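Local coordinates for protein glutathione S-transferase (Pseudomonas fluorescens, PDB 3M3M) that binds glutathione and probably acts as a glutathione transferase, joining the thiol of glutathione to electrophilic substrates, at residues R134-L139 against G174-S179; P56-E61 against N70-F75; T91-W96 against Y157-I162. All coordinates share one frame; numbering follows the deposited sequence.

Contact 1: R134-L139 against G174-S179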
loop_
_atom_site.group_PDB
_atom_site.type_symbol
_atom_site.label_atom_id
_atom_site.label_comp_id
_atom_site.label_asym_id
_atom_site.label_seq_id
_atom_site.Cartn_x
_atom_site.Cartn_y
_atom_site.Cartn_z
ATOM N N ARG A 134 -1.047 -14.448 11.329
ATOM C CA ARG A 134 -0.941 -14.555 9.878
ATOM C C ARG A 134 -0.089 -13.389 9.377
ATOM O O ARG A 134 0.629 -13.571 8.358
ATOM C CB ARG A 134 -2.338 -14.559 9.196
ATOM C CG ARG A 134 -3.047 -15.861 9.585
ATOM C CD ARG A 134 -4.424 -16.077 8.958
ATOM N NE ARG A 134 -4.372 -17.172 7.986
ATOM C CZ ARG A 134 -5.338 -17.450 7.107
ATOM N NH1 ARG A 134 -5.152 -18.447 6.248
ATOM N NH2 ARG A 134 -6.483 -16.738 7.076
ATOM N N GLY A 135 -0.190 -12.219 10.018
ATOM C CA GLY A 135 0.634 -11.060 9.525
ATOM C C GLY A 135 2.089 -11.320 9.760
ATOM O O GLY A 135 2.930 -11.014 8.931
ATOM N N TYR A 136 2.429 -11.897 10.888
ATOM C CA TYR A 136 3.822 -12.217 11.158
ATOM C C TYR A 136 4.361 -13.236 10.128
ATOM O O TYR A 136 5.480 -13.198 9.763
ATOM C CB TYR A 136 3.971 -12.735 12.592
ATOM C CG TYR A 136 4.129 -11.649 13.639
ATOM C CD1 TYR A 136 5.066 -10.630 13.504
ATOM C CD2 TYR A 136 3.363 -11.651 14.776
ATOM C CE1 TYR A 136 5.216 -9.637 14.500
ATOM C CE2 TYR A 136 3.512 -10.672 15.735
ATOM C CZ TYR A 136 4.438 -9.680 15.596
ATOM O OH TYR A 136 4.528 -8.742 16.567
ATOM N N LYS A 137 3.547 -14.182 9.741
ATOM C CA LYS A 137 3.955 -15.134 8.714
ATOM C C LYS A 137 4.360 -14.392 7.433
ATOM O O LYS A 137 5.308 -14.721 6.774
ATOM C CB LYS A 137 2.827 -16.146 8.449
ATOM C CG LYS A 137 3.104 -17.179 7.355
ATOM C CD LYS A 137 1.854 -18.166 7.254
ATOM C CE LYS A 137 1.950 -19.234 6.151
ATOM N NZ LYS A 137 2.398 -18.651 4.771
ATOM N N ALA A 138 3.555 -13.383 7.038
ATOM C CA ALA A 138 3.910 -12.583 5.836
ATOM C C ALA A 138 5.198 -11.764 6.071
ATOM O O ALA A 138 6.052 -11.662 5.175
ATOM C CB ALA A 138 2.715 -11.625 5.493
ATOM N N LEU A 139 5.341 -11.147 7.256
ATOM C CA LEU A 139 6.582 -10.385 7.520
ATOM C C LEU A 139 7.807 -11.324 7.520
ATOM O O LEU A 139 8.862 -10.924 7.004
ATOM C CB LEU A 139 6.457 -9.659 8.885
ATOM C CG LEU A 139 5.293 -8.616 8.941
ATOM C CD1 LEU A 139 5.097 -8.110 10.435
ATOM C CD2 LEU A 139 5.666 -7.432 8.008
ATOM N N GLY A 174 -0.745 -1.489 14.354
ATOM C CA GLY A 174 -1.589 -2.701 14.507
ATOM C C GLY A 174 -0.917 -3.721 15.473
ATOM O O GLY A 174 -1.378 -4.884 15.564
ATOM N N GLY A 175 0.111 -3.259 16.216
ATOM C CA GLY A 175 0.720 -4.085 17.268
ATOM C C GLY A 175 1.791 -5.060 16.842
ATOM O O GLY A 175 2.271 -5.862 17.653
ATOM N N PHE A 176 2.204 -5.022 15.588
ATOM C CA PHE A 176 3.404 -5.754 15.164
ATOM C C PHE A 176 4.714 -5.125 15.594
ATOM O O PHE A 176 4.945 -3.913 15.443
ATOM C CB PHE A 176 3.423 -5.967 13.602
ATOM C CG PHE A 176 2.193 -6.672 13.110
ATOM C CD1 PHE A 176 2.182 -8.108 13.006
ATOM C CD2 PHE A 176 1.035 -5.946 12.723
ATOM C CE1 PHE A 176 0.983 -8.789 12.537
ATOM C CE2 PHE A 176 -0.156 -6.660 12.291
ATOM C CZ PHE A 176 -0.168 -8.061 12.212
ATOM N N ASP A 177 5.615 -5.980 16.085
ATOM C CA ASP A 177 6.869 -5.478 16.612
ATOM C C ASP A 177 7.936 -5.651 15.557
ATOM O O ASP A 177 8.485 -6.773 15.343
ATOM C CB ASP A 177 7.206 -6.285 17.873
ATOM C CG ASP A 177 8.534 -5.889 18.492
ATOM O OD1 ASP A 177 9.259 -4.960 18.030
ATOM O OD2 ASP A 177 8.868 -6.558 19.536
ATOM N N LEU A 178 8.252 -4.547 14.865
ATOM C CA LEU A 178 9.170 -4.672 13.743
ATOM C C LEU A 178 10.588 -4.795 14.224
ATOM O O LEU A 178 11.469 -4.969 13.430
ATOM C CB LEU A 178 9.070 -3.449 12.762
ATOM C CG LEU A 178 7.647 -3.434 12.073
ATOM C CD1 LEU A 178 7.610 -2.250 11.185
ATOM C CD2 LEU A 178 7.400 -4.693 11.260
ATOM N N SER A 179 10.841 -4.637 15.553
ATOM C CA SER A 179 12.247 -4.838 16.011
ATOM C C SER A 179 12.667 -6.300 15.841
ATOM O O SER A 179 13.870 -6.579 15.800
ATOM C CB SER A 179 12.484 -4.424 17.495
ATOM O OG SER A 179 11.833 -5.371 18.378
HETATM O O HOH W 1 3.137 -8.921 18.709
#
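A T-shaped (edge-to-face) aromatic pair, Tyr-136 with Phe-176, joins helix 125-146 to the loop between helices 159-168 and 182-192 in the all-helical C-terminal domain of the glutathione transferase fold. Phe-176 presents its ring edge to the face of Tyr-136: the planes stand at 76° and CD1 of Phe-176 lies over the centre of the tyrosine ring, 3.7 Å from Tyr-136 CE1. The neighbouring ring atom, Phe-176 CE1, lies 3.8 Å from Gly-135 CA. Glycine suits this position because a beta carbon there would collide with the ring. Leu-139, one turn on from Gly-135, adds a methyl, its CD1 lying 3.9 Å from Phe-176 CD1 and also meeting CD2 of Leu-178. Ile-108 and Ala-111 of helix 87-117 pack on Phe-176 as well, which places the phenyl among three parts of the domain. Tyrosine suits its place because its hydroxyl reaches the loop backbone: with chi1 at -85°, CG is anti to the carbonyl carbon and OH ends beside the loop, accepting a hydrogen bond from Asp-177 N at 3.0 Å (N-H...O angle 159°), while a water lies 2.6 Å from Tyr-136 OH.

Contact 2: P56-E61 against N70-F75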
loop_
_atom_site.group_PDB
_atom_site.type_symbol
_atom_site.label_atom_id
_atom_site.label_comp_id
_atom_site.label_asym_id
_atom_site.label_seq_id
_atom_site.Cartn_x
_atom_site.Cartn_y
_atom_site.Cartn_z
ATOM N N PRO A 56 -8.311 3.411 -3.061
ATOM C CA PRO A 56 -8.261 4.625 -3.924
ATOM C C PRO A 56 -8.910 4.363 -5.302
ATOM O O PRO A 56 -9.076 3.189 -5.762
ATOM C CB PRO A 56 -6.757 4.875 -4.040
ATOM C CG PRO A 56 -6.210 3.417 -4.069
ATOM C CD PRO A 56 -6.992 2.776 -2.901
ATOM N N VAL A 57 -9.321 5.476 -5.921
ATOM C CA VAL A 57 -9.688 5.551 -7.332
ATOM C C VAL A 57 -8.832 6.635 -7.970
ATOM O O VAL A 57 -8.602 7.691 -7.361
ATOM C CB VAL A 57 -11.147 5.961 -7.453
ATOM C CG1 VAL A 57 -11.501 6.030 -9.033
ATOM C CG2 VAL A 57 -12.045 4.884 -6.797
ATOM N N LEU A 58 -8.342 6.387 -9.187
ATOM C CA LEU A 58 -7.567 7.389 -9.952
ATOM C C LEU A 58 -8.462 7.741 -11.125
ATOM O O LEU A 58 -8.883 6.877 -11.911
ATOM C CB LEU A 58 -6.251 6.822 -10.468
ATOM C CG LEU A 58 -5.462 7.785 -11.374
ATOM C CD1 LEU A 58 -4.982 8.910 -10.525
ATOM C CD2 LEU A 58 -4.231 7.153 -12.014
ATOM N N GLU A 59 -8.786 9.032 -11.221
ATOM C CA GLU A 59 -9.624 9.483 -12.332
ATOM C C GLU A 59 -8.767 10.308 -13.292
ATOM O O GLU A 59 -8.032 11.208 -12.875
ATOM C CB GLU A 59 -10.770 10.350 -11.785
ATOM C CG GLU A 59 -11.615 10.987 -12.942
ATOM C CD GLU A 59 -12.701 11.874 -12.316
ATOM O OE1 GLU A 59 -13.452 11.381 -11.518
ATOM O OE2 GLU A 59 -12.808 13.066 -12.644
ATOM N N LEU A 60 -8.806 9.939 -14.568
ATOM C CA LEU A 60 -8.012 10.588 -15.629
ATOM C C LEU A 60 -8.803 11.744 -16.236
ATOM O O LEU A 60 -9.998 11.913 -15.995
ATOM C CB LEU A 60 -7.666 9.565 -16.748
ATOM C CG LEU A 60 -7.134 8.191 -16.193
ATOM C CD1 LEU A 60 -6.904 7.208 -17.365
ATOM C CD2 LEU A 60 -5.834 8.333 -15.320
ATOM N N GLU A 61 -8.111 12.514 -17.074
ATOM C CA GLU A 61 -8.705 13.737 -17.629
ATOM C C GLU A 61 -9.972 13.508 -18.428
ATOM O O GLU A 61 -10.882 14.333 -18.378
ATOM C CB GLU A 61 -7.611 14.426 -18.460
ATOM C CG GLU A 61 -7.781 15.913 -18.665
ATOM C CD GLU A 61 -6.506 16.558 -19.309
ATOM O OE1 GLU A 61 -5.365 16.068 -19.061
ATOM O OE2 GLU A 61 -6.652 17.548 -20.070
ATOM N N ASN A 70 -3.044 -1.444 -6.388
ATOM C CA ASN A 70 -1.869 -2.050 -7.054
ATOM C C ASN A 70 -1.949 -1.965 -8.596
ATOM O O ASN A 70 -0.900 -1.926 -9.252
ATOM C CB ASN A 70 -1.640 -3.483 -6.614
ATOM C CG ASN A 70 -1.101 -3.582 -5.188
ATOM O OD1 ASN A 70 -0.778 -2.592 -4.549
ATOM N ND2 ASN A 70 -1.076 -4.799 -4.660
ATOM N N ALA A 71 -3.191 -1.884 -9.143
ATOM C CA ALA A 71 -3.304 -1.712 -10.638
ATOM C C ALA A 71 -2.983 -0.261 -10.975
ATOM O O ALA A 71 -2.268 -0.005 -11.925
ATOM C CB ALA A 71 -4.746 -2.041 -11.099
ATOM N N ILE A 72 -3.399 0.626 -10.098
ATOM C CA ILE A 72 -3.019 2.058 -10.296
ATOM C C ILE A 72 -1.496 2.244 -10.247
ATOM O O ILE A 72 -0.928 2.959 -11.103
ATOM C CB ILE A 72 -3.753 2.975 -9.257
ATOM C CG1 ILE A 72 -5.290 2.916 -9.478
ATOM C CG2 ILE A 72 -3.166 4.452 -9.408
ATOM C CD1 ILE A 72 -6.014 3.391 -8.166
ATOM N N LEU A 73 -0.784 1.573 -9.342
ATOM C CA LEU A 73 0.665 1.633 -9.335
ATOM C C LEU A 73 1.219 1.166 -10.682
ATOM O O LEU A 73 2.165 1.779 -11.229
ATOM C CB LEU A 73 1.266 0.773 -8.213
ATOM C CG LEU A 73 1.006 1.252 -6.763
ATOM C CD1 LEU A 73 1.600 0.224 -5.772
ATOM C CD2 LEU A 73 1.700 2.666 -6.623
ATOM N N ASN A 74 0.676 0.045 -11.209
ATOM C CA ASN A 74 1.193 -0.392 -12.546
ATOM C C ASN A 74 0.978 0.659 -13.651
ATOM O O ASN A 74 1.904 0.832 -14.528
ATOM C CB ASN A 74 0.529 -1.712 -12.918
ATOM C CG ASN A 74 1.302 -2.950 -12.303
ATOM O OD1 ASN A 74 2.245 -3.458 -12.898
ATOM N ND2 ASN A 74 0.994 -3.305 -11.085
ATOM N N PHE A 75 -0.215 1.268 -13.689
ATOM C CA PHE A 75 -0.506 2.280 -14.733
ATOM C C PHE A 75 0.499 3.458 -14.589
ATOM O O PHE A 75 1.069 3.907 -15.613
ATOM C CB PHE A 75 -1.872 2.812 -14.497
ATOM C CG PHE A 75 -2.269 3.867 -15.398
ATOM C CD1 PHE A 75 -2.546 3.557 -16.744
ATOM C CD2 PHE A 75 -2.327 5.244 -14.952
ATOM C CE1 PHE A 75 -2.983 4.594 -17.653
ATOM C CE2 PHE A 75 -2.763 6.255 -15.886
ATOM C CZ PHE A 75 -2.997 5.913 -17.216
#
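Strand 57-60 and the helical segment 70-75 run 9.2 Å apart at their closest, their N-to-C directions 39° from each other, and the nearest CA atoms belong to Leu-58 and Ile-72. The alternation of the strand turns Leu-58 and Leu-60 toward the helix, and Pro-56, just before it, points the same way. Ile-72 divides its branches: CD1 extends between the ring of Pro-56, 4.1 Å from its CG, and the strand backbone, whereas CG2 lies 3.9 Å from CD2 of Leu-58. A beta-branched residue suits this place because it touches two residues at once. Cutting Ile-72 back to an alanine removes both CG2 and CD1 and is likely to cost Pro-56 its apolar neighbour in the helix, leave Leu-58 with Phe-75 alone, and open a gap between helix and strand. Phe-75, its CG anti to the backbone N (chi1 177°), extends toward the strand; its ring meets Leu-60 obliquely, CE2 lying 3.8 Å from Leu-60 CD2, and its CD2 meets the Leu-58 methyl that Ile-72 touches. Pro-56, preceded by a cis peptide as in the thioredoxin-like fold, also touches the bound glutathione. Helix 13-24 joins this face through Ile-18 against Ile-72, while strands 4-8 and 65-67 pair antiparallel with 57-60 within the sheet.

Contact 3: T91-W96 against Y157-I162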
loop_
_atom_site.group_PDB
_atom_site.type_symbol
_atom_site.label_atom_id
_atom_site.label_comp_id
_atom_site.label_asym_id
_atom_site.label_seq_id
_atom_site.Cartn_x
_atom_site.Cartn_y
_atom_site.Cartn_z
ATOM N N THR A 91 7.285 -10.028 -13.665
ATOM C CA THR A 91 6.449 -11.062 -12.987
ATOM C C THR A 91 6.754 -11.088 -11.490
ATOM O O THR A 91 5.825 -11.206 -10.635
ATOM C CB THR A 91 6.704 -12.446 -13.632
ATOM O OG1 THR A 91 6.317 -12.308 -15.009
ATOM C CG2 THR A 91 5.780 -13.518 -12.946
ATOM N N GLN A 92 8.034 -10.915 -11.132
ATOM C CA GLN A 92 8.341 -10.911 -9.706
ATOM C C GLN A 92 7.755 -9.715 -8.974
ATOM O O GLN A 92 7.381 -9.843 -7.809
ATOM C CB GLN A 92 9.850 -11.002 -9.425
ATOM C CG GLN A 92 10.266 -12.492 -9.874
ATOM C CD GLN A 92 11.726 -12.806 -9.826
ATOM O OE1 GLN A 92 12.560 -12.067 -10.355
ATOM N NE2 GLN A 92 12.052 -14.007 -9.264
ATOM N N VAL A 93 7.784 -8.548 -9.617
ATOM C CA VAL A 93 7.097 -7.379 -9.027
ATOM C C VAL A 93 5.593 -7.717 -8.795
ATOM O O VAL A 93 5.061 -7.473 -7.700
ATOM C CB VAL A 93 7.287 -6.139 -9.936
ATOM C CG1 VAL A 93 6.219 -5.030 -9.606
ATOM C CG2 VAL A 93 8.755 -5.688 -9.817
ATOM N N LEU A 94 4.940 -8.332 -9.791
ATOM C CA LEU A 94 3.472 -8.651 -9.646
ATOM C C LEU A 94 3.323 -9.711 -8.590
ATOM O O LEU A 94 2.400 -9.628 -7.835
ATOM C CB LEU A 94 2.851 -9.170 -10.986
ATOM C CG LEU A 94 2.837 -8.018 -12.029
ATOM C CD1 LEU A 94 2.382 -8.595 -13.388
ATOM C CD2 LEU A 94 1.818 -6.916 -11.614
ATOM N N GLN A 95 4.280 -10.628 -8.460
ATOM C CA GLN A 95 4.181 -11.665 -7.416
ATOM C C GLN A 95 4.092 -10.980 -6.054
ATOM O O GLN A 95 3.254 -11.335 -5.267
ATOM C CB GLN A 95 5.461 -12.536 -7.522
ATOM C CG GLN A 95 5.653 -13.484 -6.400
ATOM C CD GLN A 95 7.060 -14.054 -6.498
ATOM O OE1 GLN A 95 7.336 -14.980 -7.276
ATOM N NE2 GLN A 95 7.990 -13.458 -5.708
ATOM N N TRP A 96 5.024 -10.066 -5.748
ATOM C CA TRP A 96 4.983 -9.420 -4.465
ATOM C C TRP A 96 3.669 -8.590 -4.282
ATOM O O TRP A 96 3.189 -8.488 -3.168
ATOM C CB TRP A 96 6.250 -8.520 -4.280
ATOM C CG TRP A 96 7.428 -9.354 -4.012
ATOM C CD1 TRP A 96 8.411 -9.647 -4.925
ATOM C CD2 TRP A 96 7.670 -10.161 -2.863
ATOM N NE1 TRP A 96 9.305 -10.570 -4.407
ATOM C CE2 TRP A 96 8.903 -10.869 -3.116
ATOM C CE3 TRP A 96 7.027 -10.298 -1.600
ATOM C CZ2 TRP A 96 9.458 -11.755 -2.193
ATOM C CZ3 TRP A 96 7.604 -11.214 -0.673
ATOM C CH2 TRP A 96 8.823 -11.900 -0.987
ATOM N N TYR A 157 14.494 -0.481 -6.510
ATOM C CA TYR A 157 13.216 -0.077 -5.897
ATOM C C TYR A 157 12.155 -0.108 -6.937
ATOM O O TYR A 157 12.328 0.421 -8.076
ATOM C CB TYR A 157 13.465 1.373 -5.373
ATOM C CG TYR A 157 12.339 2.028 -4.634
ATOM C CD1 TYR A 157 11.431 1.292 -3.836
ATOM C CD2 TYR A 157 12.254 3.430 -4.619
ATOM C CE1 TYR A 157 10.402 1.981 -3.133
ATOM C CE2 TYR A 157 11.243 4.125 -3.924
ATOM C CZ TYR A 157 10.351 3.365 -3.158
ATOM O OH TYR A 157 9.379 4.021 -2.486
ATOM N N SER A 158 10.993 -0.761 -6.589
ATOM C CA SER A 158 9.916 -0.936 -7.604
ATOM C C SER A 158 8.569 -0.774 -6.902
ATOM O O SER A 158 8.486 -0.610 -5.660
ATOM C CB SER A 158 9.971 -2.381 -8.157
ATOM O OG SER A 158 9.567 -3.331 -7.168
ATOM N N ILE A 159 7.492 -0.918 -7.693
ATOM C CA ILE A 159 6.159 -0.795 -7.101
ATOM C C ILE A 159 5.836 -1.987 -6.218
ATOM O O ILE A 159 4.863 -1.931 -5.515
ATOM C CB ILE A 159 5.043 -0.663 -8.225
ATOM C CG1 ILE A 159 5.097 -1.817 -9.264
ATOM C CG2 ILE A 159 5.307 0.710 -8.960
ATOM C CD1 ILE A 159 3.962 -1.623 -10.376
ATOM N N ALA A 160 6.642 -3.059 -6.254
ATOM C CA ALA A 160 6.420 -4.102 -5.188
ATOM C C ALA A 160 6.807 -3.544 -3.826
ATOM O O ALA A 160 6.116 -3.799 -2.846
ATOM C CB ALA A 160 7.292 -5.354 -5.446
ATOM N N ASP A 161 7.924 -2.829 -3.740
ATOM C CA ASP A 161 8.312 -2.223 -2.427
ATOM C C ASP A 161 7.278 -1.199 -2.014
ATOM O O ASP A 161 6.952 -1.123 -0.857
ATOM C CB ASP A 161 9.690 -1.533 -2.626
ATOM C CG ASP A 161 10.772 -2.536 -3.102
ATOM O OD1 ASP A 161 11.142 -3.466 -2.365
ATOM O OD2 ASP A 161 11.214 -2.384 -4.243
ATOM N N ILE A 162 6.862 -0.332 -2.947
ATOM C CA ILE A 162 5.867 0.709 -2.636
ATOM C C ILE A 162 4.579 -0.004 -2.086
ATOM O O ILE A 162 4.022 0.387 -1.004
ATOM C CB ILE A 162 5.530 1.522 -3.821
ATOM C CG1 ILE A 162 6.780 2.393 -4.239
ATOM C CG2 ILE A 162 4.295 2.443 -3.496
ATOM C CD1 ILE A 162 6.642 3.003 -5.619
#
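Val-93 on helix 87-117 fits against the first turn of helix 159-168, its two methyls divided between neighbouring residues; the contact joins two helices of the glutathione transferase helical domain, beside its boundary with the N-terminal domain. CG1, anti to the backbone N at chi1 162°, meets Ile-159 with the two side chains crossing at about a right angle; Val-93 CG1 and Ile-159 CG1 are 3.4 Å apart, closer than two aliphatic carbons normally come. The other methyl turns to Ser-158, with Val-93 CG2 3.6 Å from the serine OG. Between Val-93 and Trp-96 sits Ala-160, whose CB lies 3.5 Å from Trp-96 CB and 3.8 Å from Val-93 O. A small side chain suits this place, since the CA atoms of Val-93 and Ala-160 are just 5.1 Å apart. The indole of Trp-96 leads away toward Val-141 and Gln-145 of helix 125-146. Ser-158 and Asp-161 form a capping box: Ser-158 OG accepts from Ala-160 N at 3.1 Å, and Ser-158 N donates to the anti lone pair of Asp-161 OD2 at 2.9 Å. The chemistry is mostly apolar across the interface, with the polar bonds made inside the cap, so that a buried helix start can lie against valine with its amides at Ser-158 and Ala-160 already paired.

Overall arrangement
Along the chain contact 2 closes first, within the thioredoxin-like N-terminal domain; contacts 3 and 1 follow with alternating segments, since 134-139 falls between the two halves of contact 3, and 174-179 comes after both. Contacts 2 and 3 have centres 16 Å apart and touch: Asn-74 and Leu-73 of helix 69-77 pack on Ile-159, and Asn-74 also meets Leu-94, so the domain boundary runs between them. Contact 1 lies 20 Å from contact 3 and 28 Å from contact 2, centre to centre, across the chain's centre from the latter. Contacts 1 and 3 both lie in the helical domain, on helices 87-117, 125-146 and 159-168 that follow one another in the chain, while glutathione lies beside contact 2, and Tyr-167 contributes to its pocket.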